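Local atomic coordinates of alpha-1,2-mannosidase (Bacteroides thetaiotaomicron, PDB entry 2WW2), a protein that hydrolyses alpha-mannosidic linkages with inversion of anomeric configuration, as a calcium-dependent glycoside hydrolase of family 92. Residues A478-M492 against T523-M537. Numbering follows the deposited sequence.
Sequences APNYRNLYYPEHGFM and TWSVFHDPEGLSELM
Tyr-481 presses one face of its ring on Val-526, whose CG1 lies 3.5 Å from the ring centroid, almost on the normal, while the aliphatic CG of Arg-482, its own neighbour in the chain, backs the opposite face off-centre. Leu-536 CD1 fills in at the ring edge. The chi1 of 65°, which sets CG between the backbone N and carbonyl carbon, aims the phenol at the start of helix 530-537. There Tyr-481 OH donates to Asp-529 OD2 (2.6 Å), meeting it from above the carboxylate plane, and rests 3.3 Å from Gly-532 CA; the bare CA lets the hydroxyl settle against the first turn of the helix. Asp-529 is also the helix N-cap, its OD1 accepting from Gly-532 N. The Arg-482 chain, extended from CG to NE, runs alongside the phenol, its guanidinium passing over Tyr-481 OH to a salt bridge with Glu-535, NH2 to OE2 3.2 Å.

Leu-536 is the answering bump. Its CB sits over the centre of the Tyr-485 ring, a CH-pi contact at 3.8 Å from the centroid, and its two methyls spread toward Tyr-481 and Arg-482. Met-492, bent at chi2, brings CE loosely against Val-526, Leu-533 and Leu-536. At the two ends, straight hydrogen bonds fix the fit: His-528 NE2 to Ala-478 O (2.8 Å, 172°), and Met-492 N to Thr-523 OG1, a hydroxyl also bonded to Ser-519 O. A 3-10 turn and a short, weakly paired beta hairpin thus pack onto an Asp-capped helix, consistent with the (alpha/alpha)6-type catalytic domain of family 92.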
loop_
_atom_site.group_PDB
_atom_site.type_symbol
_atom_site.label_atom_id
_atom_site.label_comp_id
_atom_site.label_asym_id
_atom_site.label_seq_id
_atom_site.Cartn_x
_atom_site.Cartn_y
_atom_site.Cartn_z
ATOM N N ALA A 478 -33.836 14.967 7.404
ATOM C CA ALA A 478 -33.410 13.934 6.466
ATOM C C ALA A 478 -32.196 14.344 5.627
ATOM O O ALA A 478 -31.338 13.515 5.346
ATOM C CB ALA A 478 -34.583 13.505 5.554
ATOM N N PRO A 479 -32.120 15.628 5.214
ATOM C CA PRO A 479 -30.961 16.065 4.432
ATOM C C PRO A 479 -29.757 16.525 5.271
ATOM O O PRO A 479 -28.868 17.172 4.735
ATOM C CB PRO A 479 -31.499 17.267 3.615
ATOM C CG PRO A 479 -32.871 17.575 4.172
ATOM C CD PRO A 479 -33.148 16.678 5.340
ATOM N N ASN A 480 -29.734 16.218 6.567
ATOM C CA ASN A 480 -28.661 16.708 7.430
ATOM C C ASN A 480 -27.302 16.151 6.999
ATOM O O ASN A 480 -26.275 16.717 7.351
ATOM C CB ASN A 480 -28.917 16.396 8.909
ATOM C CG ASN A 480 -29.767 17.461 9.597
ATOM O OD1 ASN A 480 -29.967 18.556 9.063
ATOM N ND2 ASN A 480 -30.255 17.151 10.798
ATOM N N TYR A 481 -27.294 15.051 6.244
ATOM C CA TYR A 481 -26.032 14.546 5.693
ATOM C C TYR A 481 -25.297 15.631 4.906
ATOM O O TYR A 481 -24.049 15.654 4.850
ATOM C CB TYR A 481 -26.244 13.310 4.801
ATOM C CG TYR A 481 -27.036 13.568 3.540
ATOM C CD1 TYR A 481 -26.400 13.966 2.374
ATOM C CD2 TYR A 481 -28.422 13.417 3.515
ATOM C CE1 TYR A 481 -27.116 14.205 1.213
ATOM C CE2 TYR A 481 -29.161 13.659 2.350
ATOM C CZ TYR A 481 -28.495 14.058 1.209
ATOM O OH TYR A 481 -29.193 14.300 0.052
ATOM N N ARG A 482 -26.059 16.510 4.261
ATOM C CA ARG A 482 -25.437 17.570 3.461
ATOM C C ARG A 482 -24.566 18.512 4.289
ATOM O O ARG A 482 -23.686 19.188 3.758
ATOM C CB ARG A 482 -26.496 18.388 2.709
ATOM C CG ARG A 482 -27.392 17.581 1.760
ATOM C CD ARG A 482 -28.326 18.558 1.024
ATOM N NE ARG A 482 -29.372 17.934 0.209
ATOM C CZ ARG A 482 -29.224 17.490 -1.048
ATOM N NH1 ARG A 482 -28.048 17.545 -1.675
ATOM N NH2 ARG A 482 -30.274 16.979 -1.691
ATOM N N ASN A 483 -24.829 18.584 5.586
ATOM C CA ASN A 483 -24.170 19.556 6.422
ATOM C C ASN A 483 -22.719 19.173 6.697
ATOM O O ASN A 483 -21.948 19.988 7.199
ATOM C CB ASN A 483 -24.928 19.720 7.747
ATOM C CG ASN A 483 -26.264 20.408 7.572
ATOM O OD1 ASN A 483 -26.408 21.285 6.720
ATOM N ND2 ASN A 483 -27.252 20.017 8.372
ATOM N N LEU A 484 -22.341 17.937 6.372
ATOM C CA LEU A 484 -20.959 17.510 6.598
ATOM C C LEU A 484 -20.172 17.202 5.319
ATOM O O LEU A 484 -19.009 16.804 5.370
ATOM C CB LEU A 484 -20.909 16.313 7.565
ATOM C CG LEU A 484 -21.377 16.663 8.983
ATOM C CD1 LEU A 484 -21.337 15.425 9.890
ATOM C CD2 LEU A 484 -20.564 17.807 9.574
ATOM N N TYR A 485 -20.805 17.404 4.175
ATOM C CA TYR A 485 -20.116 17.247 2.909
ATOM C C TYR A 485 -19.197 18.458 2.673
ATOM O O TYR A 485 -19.647 19.604 2.671
ATOM C CB TYR A 485 -21.126 17.082 1.777
ATOM C CG TYR A 485 -20.481 16.702 0.467
ATOM C CD1 TYR A 485 -20.171 15.379 0.191
ATOM C CD2 TYR A 485 -20.178 17.668 -0.492
ATOM C CE1 TYR A 485 -19.590 15.023 -1.002
ATOM C CE2 TYR A 485 -19.584 17.321 -1.694
ATOM C CZ TYR A 485 -19.288 15.993 -1.938
ATOM O OH TYR A 485 -18.714 15.610 -3.122
ATOM N N TYR A 486 -17.901 18.192 2.525
ATOM C CA TYR A 486 -16.875 19.245 2.452
ATOM C C TYR A 486 -16.676 19.576 0.973
ATOM O O TYR A 486 -15.976 18.841 0.274
ATOM C CB TYR A 486 -15.562 18.691 3.025
ATOM C CG TYR A 486 -14.563 19.718 3.529
ATOM C CD1 TYR A 486 -14.596 21.039 3.098
ATOM C CD2 TYR A 486 -13.571 19.350 4.432
ATOM C CE1 TYR A 486 -13.655 21.980 3.579
ATOM C CE2 TYR A 486 -12.637 20.272 4.908
ATOM C CZ TYR A 486 -12.686 21.576 4.480
ATOM O OH TYR A 486 -11.747 22.464 4.969
ATOM N N PRO A 487 -17.287 20.673 0.484
ATOM C CA PRO A 487 -17.332 20.836 -0.975
ATOM C C PRO A 487 -15.952 20.937 -1.625
ATOM O O PRO A 487 -15.737 20.334 -2.675
ATOM C CB PRO A 487 -18.146 22.127 -1.190
ATOM C CG PRO A 487 -18.706 22.495 0.153
ATOM C CD PRO A 487 -17.884 21.804 1.212
ATOM N N GLU A 488 -15.022 21.661 -1.000
ATOM C CA GLU A 488 -13.659 21.778 -1.545
ATOM C C GLU A 488 -12.976 20.423 -1.738
ATOM O O GLU A 488 -12.099 20.280 -2.595
ATOM C CB GLU A 488 -12.774 22.683 -0.671
ATOM N N HIS A 489 -13.362 19.426 -0.942
ATOM C CA HIS A 489 -12.694 18.135 -0.997
ATOM C C HIS A 489 -13.540 17.010 -1.600
ATOM O O HIS A 489 -12.991 16.009 -2.061
ATOM C CB HIS A 489 -12.170 17.755 0.387
ATOM C CG HIS A 489 -11.105 18.676 0.887
ATOM N ND1 HIS A 489 -9.825 18.672 0.380
ATOM C CD2 HIS A 489 -11.138 19.660 1.817
ATOM C CE1 HIS A 489 -9.110 19.603 0.985
ATOM N NE2 HIS A 489 -9.885 20.220 1.860
ATOM N N GLY A 490 -14.863 17.175 -1.600
ATOM C CA GLY A 490 -15.751 16.205 -2.242
ATOM C C GLY A 490 -15.990 14.943 -1.425
ATOM O O GLY A 490 -16.296 13.873 -1.976
ATOM N N PHE A 491 -15.862 15.070 -0.105
ATOM C CA PHE A 491 -16.081 13.956 0.815
ATOM C C PHE A 491 -16.761 14.432 2.098
ATOM O O PHE A 491 -16.706 15.616 2.433
ATOM C CB PHE A 491 -14.740 13.365 1.229
ATOM C CG PHE A 491 -14.118 12.466 0.204
ATOM C CD1 PHE A 491 -14.455 11.121 0.152
ATOM C CD2 PHE A 491 -13.153 12.946 -0.669
ATOM C CE1 PHE A 491 -13.860 10.278 -0.772
ATOM C CE2 PHE A 491 -12.547 12.103 -1.591
ATOM C CZ PHE A 491 -12.902 10.766 -1.645
ATOM N N MET A 492 -17.353 13.502 2.846
ATOM C CA MET A 492 -17.857 13.828 4.174
ATOM C C MET A 492 -16.661 14.097 5.089
ATOM O O MET A 492 -15.618 13.439 4.971
ATOM C CB MET A 492 -18.702 12.668 4.725
ATOM C CG MET A 492 -20.021 12.460 3.965
ATOM S SD MET A 492 -21.136 13.877 4.131
ATOM C CE MET A 492 -22.459 13.352 3.021
ATOM N N THR A 523 -18.808 8.460 3.223
ATOM C CA THR A 523 -19.388 9.378 2.242
ATOM C C THR A 523 -20.574 8.741 1.499
ATOM O O THR A 523 -21.467 9.442 1.037
ATOM C CB THR A 523 -18.309 9.903 1.271
ATOM O OG1 THR A 523 -17.412 10.747 2.006
ATOM C CG2 THR A 523 -18.931 10.727 0.106
ATOM N N TRP A 524 -20.606 7.412 1.428
ATOM C CA TRP A 524 -21.698 6.708 0.737
ATOM C C TRP A 524 -22.923 6.442 1.598
ATOM O O TRP A 524 -23.925 5.900 1.120
ATOM C CB TRP A 524 -21.177 5.378 0.173
ATOM C CG TRP A 524 -20.062 5.636 -0.789
ATOM C CD1 TRP A 524 -18.716 5.527 -0.539
ATOM C CD2 TRP A 524 -20.184 6.111 -2.134
ATOM N NE1 TRP A 524 -18.005 5.889 -1.660
ATOM C CE2 TRP A 524 -18.876 6.250 -2.649
ATOM C CE3 TRP A 524 -21.271 6.416 -2.957
ATOM C CZ2 TRP A 524 -18.624 6.678 -3.948
ATOM C CZ3 TRP A 524 -21.017 6.855 -4.256
ATOM C CH2 TRP A 524 -19.699 6.972 -4.737
ATOM N N SER A 525 -22.848 6.804 2.874
ATOM C CA SER A 525 -23.907 6.448 3.821
ATOM C C SER A 525 -25.115 7.381 3.700
ATOM O O SER A 525 -25.472 8.099 4.652
ATOM C CB SER A 525 -23.367 6.434 5.264
ATOM O OG SER A 525 -24.306 5.853 6.147
ATOM N N VAL A 526 -25.738 7.365 2.521
ATOM C CA VAL A 526 -26.926 8.176 2.268
ATOM C C VAL A 526 -27.903 7.319 1.462
ATOM O O VAL A 526 -28.224 7.624 0.321
ATOM C CB VAL A 526 -26.575 9.470 1.487
ATOM C CG1 VAL A 526 -27.768 10.455 1.476
ATOM C CG2 VAL A 526 -25.349 10.149 2.113
ATOM N N PHE A 527 -28.373 6.237 2.047
ATOM C CA PHE A 527 -29.194 5.324 1.264
ATOM C C PHE A 527 -30.652 5.754 1.121
ATOM O O PHE A 527 -31.355 5.211 0.294
ATOM C CB PHE A 527 -29.079 3.880 1.763
ATOM C CG PHE A 527 -28.585 3.764 3.163
ATOM C CD1 PHE A 527 -29.481 3.775 4.221
ATOM C CD2 PHE A 527 -27.235 3.646 3.421
ATOM C CE1 PHE A 527 -29.028 3.670 5.518
ATOM C CE2 PHE A 527 -26.765 3.540 4.742
ATOM C CZ PHE A 527 -27.676 3.550 5.778
ATOM N N HIS A 528 -31.090 6.725 1.917
ATOM C CA HIS A 528 -32.415 7.313 1.725
ATOM C C HIS A 528 -32.414 8.407 0.647
ATOM O O HIS A 528 -33.478 8.925 0.263
ATOM C CB HIS A 528 -32.973 7.851 3.051
ATOM C CG HIS A 528 -32.156 8.952 3.658
ATOM N ND1 HIS A 528 -30.877 8.760 4.139
ATOM C CD2 HIS A 528 -32.455 10.256 3.890
ATOM C CE1 HIS A 528 -30.415 9.900 4.627
ATOM N NE2 HIS A 528 -31.352 10.828 4.480
ATOM N N ASP A 529 -31.234 8.752 0.130
ATOM C CA ASP A 529 -31.159 9.834 -0.859
ATOM C C ASP A 529 -29.961 9.736 -1.824
ATOM O O ASP A 529 -29.149 10.651 -1.902
ATOM C CB ASP A 529 -31.138 11.190 -0.135
ATOM C CG ASP A 529 -31.616 12.335 -1.016
ATOM O OD1 ASP A 529 -32.007 12.085 -2.186
ATOM O OD2 ASP A 529 -31.612 13.493 -0.532
ATOM N N PRO A 530 -29.846 8.627 -2.569
ATOM C CA PRO A 530 -28.748 8.552 -3.531
ATOM C C PRO A 530 -28.741 9.737 -4.515
ATOM O O PRO A 530 -27.672 10.209 -4.887
ATOM C CB PRO A 530 -29.017 7.236 -4.265
ATOM C CG PRO A 530 -29.746 6.386 -3.242
ATOM C CD PRO A 530 -30.641 7.390 -2.523
ATOM N N GLU A 531 -29.919 10.208 -4.941
ATOM C CA GLU A 531 -29.963 11.326 -5.877
ATOM C C GLU A 531 -29.390 12.584 -5.220
ATOM O O GLU A 531 -28.641 13.336 -5.847
ATOM C CB GLU A 531 -31.395 11.568 -6.386
ATOM C CG GLU A 531 -31.536 12.715 -7.385
ATOM C CD GLU A 531 -30.782 12.481 -8.702
ATOM O OE1 GLU A 531 -30.547 11.310 -9.094
ATOM O OE2 GLU A 531 -30.438 13.488 -9.356
ATOM N N GLY A 532 -29.730 12.816 -3.955
ATOM C CA GLY A 532 -29.172 13.972 -3.251
ATOM C C GLY A 532 -27.665 13.844 -3.061
ATOM O O GLY A 532 -26.936 14.837 -3.091
ATOM N N LEU A 533 -27.178 12.625 -2.837
ATOM C CA LEU A 533 -25.735 12.435 -2.752
ATOM C C LEU A 533 -25.070 12.747 -4.098
ATOM O O LEU A 533 -24.031 13.418 -4.143
ATOM C CB LEU A 533 -25.373 11.021 -2.264
ATOM C CG LEU A 533 -23.870 10.760 -2.067
ATOM C CD1 LEU A 533 -23.292 11.750 -1.040
ATOM C CD2 LEU A 533 -23.612 9.328 -1.624
ATOM N N SER A 534 -25.661 12.274 -5.196
ATOM C CA SER A 534 -25.075 12.557 -6.497
ATOM C C SER A 534 -25.060 14.062 -6.749
ATOM O O SER A 534 -24.133 14.570 -7.368
ATOM C CB SER A 534 -25.777 11.815 -7.633
ATOM O OG SER A 534 -26.922 12.510 -8.060
ATOM N N GLU A 535 -26.065 14.775 -6.253
ATOM C CA GLU A 535 -26.078 16.235 -6.377
ATOM C C GLU A 535 -24.870 16.849 -5.683
ATOM O O GLU A 535 -24.228 17.753 -6.217
ATOM C CB GLU A 535 -27.344 16.845 -5.772
ATOM C CG GLU A 535 -28.589 16.640 -6.592
ATOM C CD GLU A 535 -29.843 17.139 -5.880
ATOM O OE1 GLU A 535 -30.935 17.016 -6.475
ATOM O OE2 GLU A 535 -29.736 17.641 -4.726
ATOM N N LEU A 536 -24.585 16.387 -4.474
ATOM C CA LEU A 536 -23.404 16.845 -3.768
ATOM C C LEU A 536 -22.154 16.574 -4.606
ATOM O O LEU A 536 -21.262 17.409 -4.679
ATOM C CB LEU A 536 -23.278 16.144 -2.404
ATOM C CG LEU A 536 -24.339 16.513 -1.364
ATOM C CD1 LEU A 536 -24.122 15.731 -0.085
ATOM C CD2 LEU A 536 -24.349 18.015 -1.082
ATOM N N MET A 537 -22.089 15.399 -5.220
ATOM C CA MET A 537 -20.897 14.982 -5.946
ATOM C C MET A 537 -20.767 15.653 -7.321
ATOM O O MET A 537 -19.755 15.483 -8.007
ATOM C CB MET A 537 -20.886 13.464 -6.116
ATOM C CG MET A 537 -20.680 12.699 -4.816
ATOM S SD MET A 537 -20.604 10.948 -5.113
ATOM C CE MET A 537 -20.195 10.335 -3.476
HETATM O O HOH W 1 -17.973 17.376 -4.690
#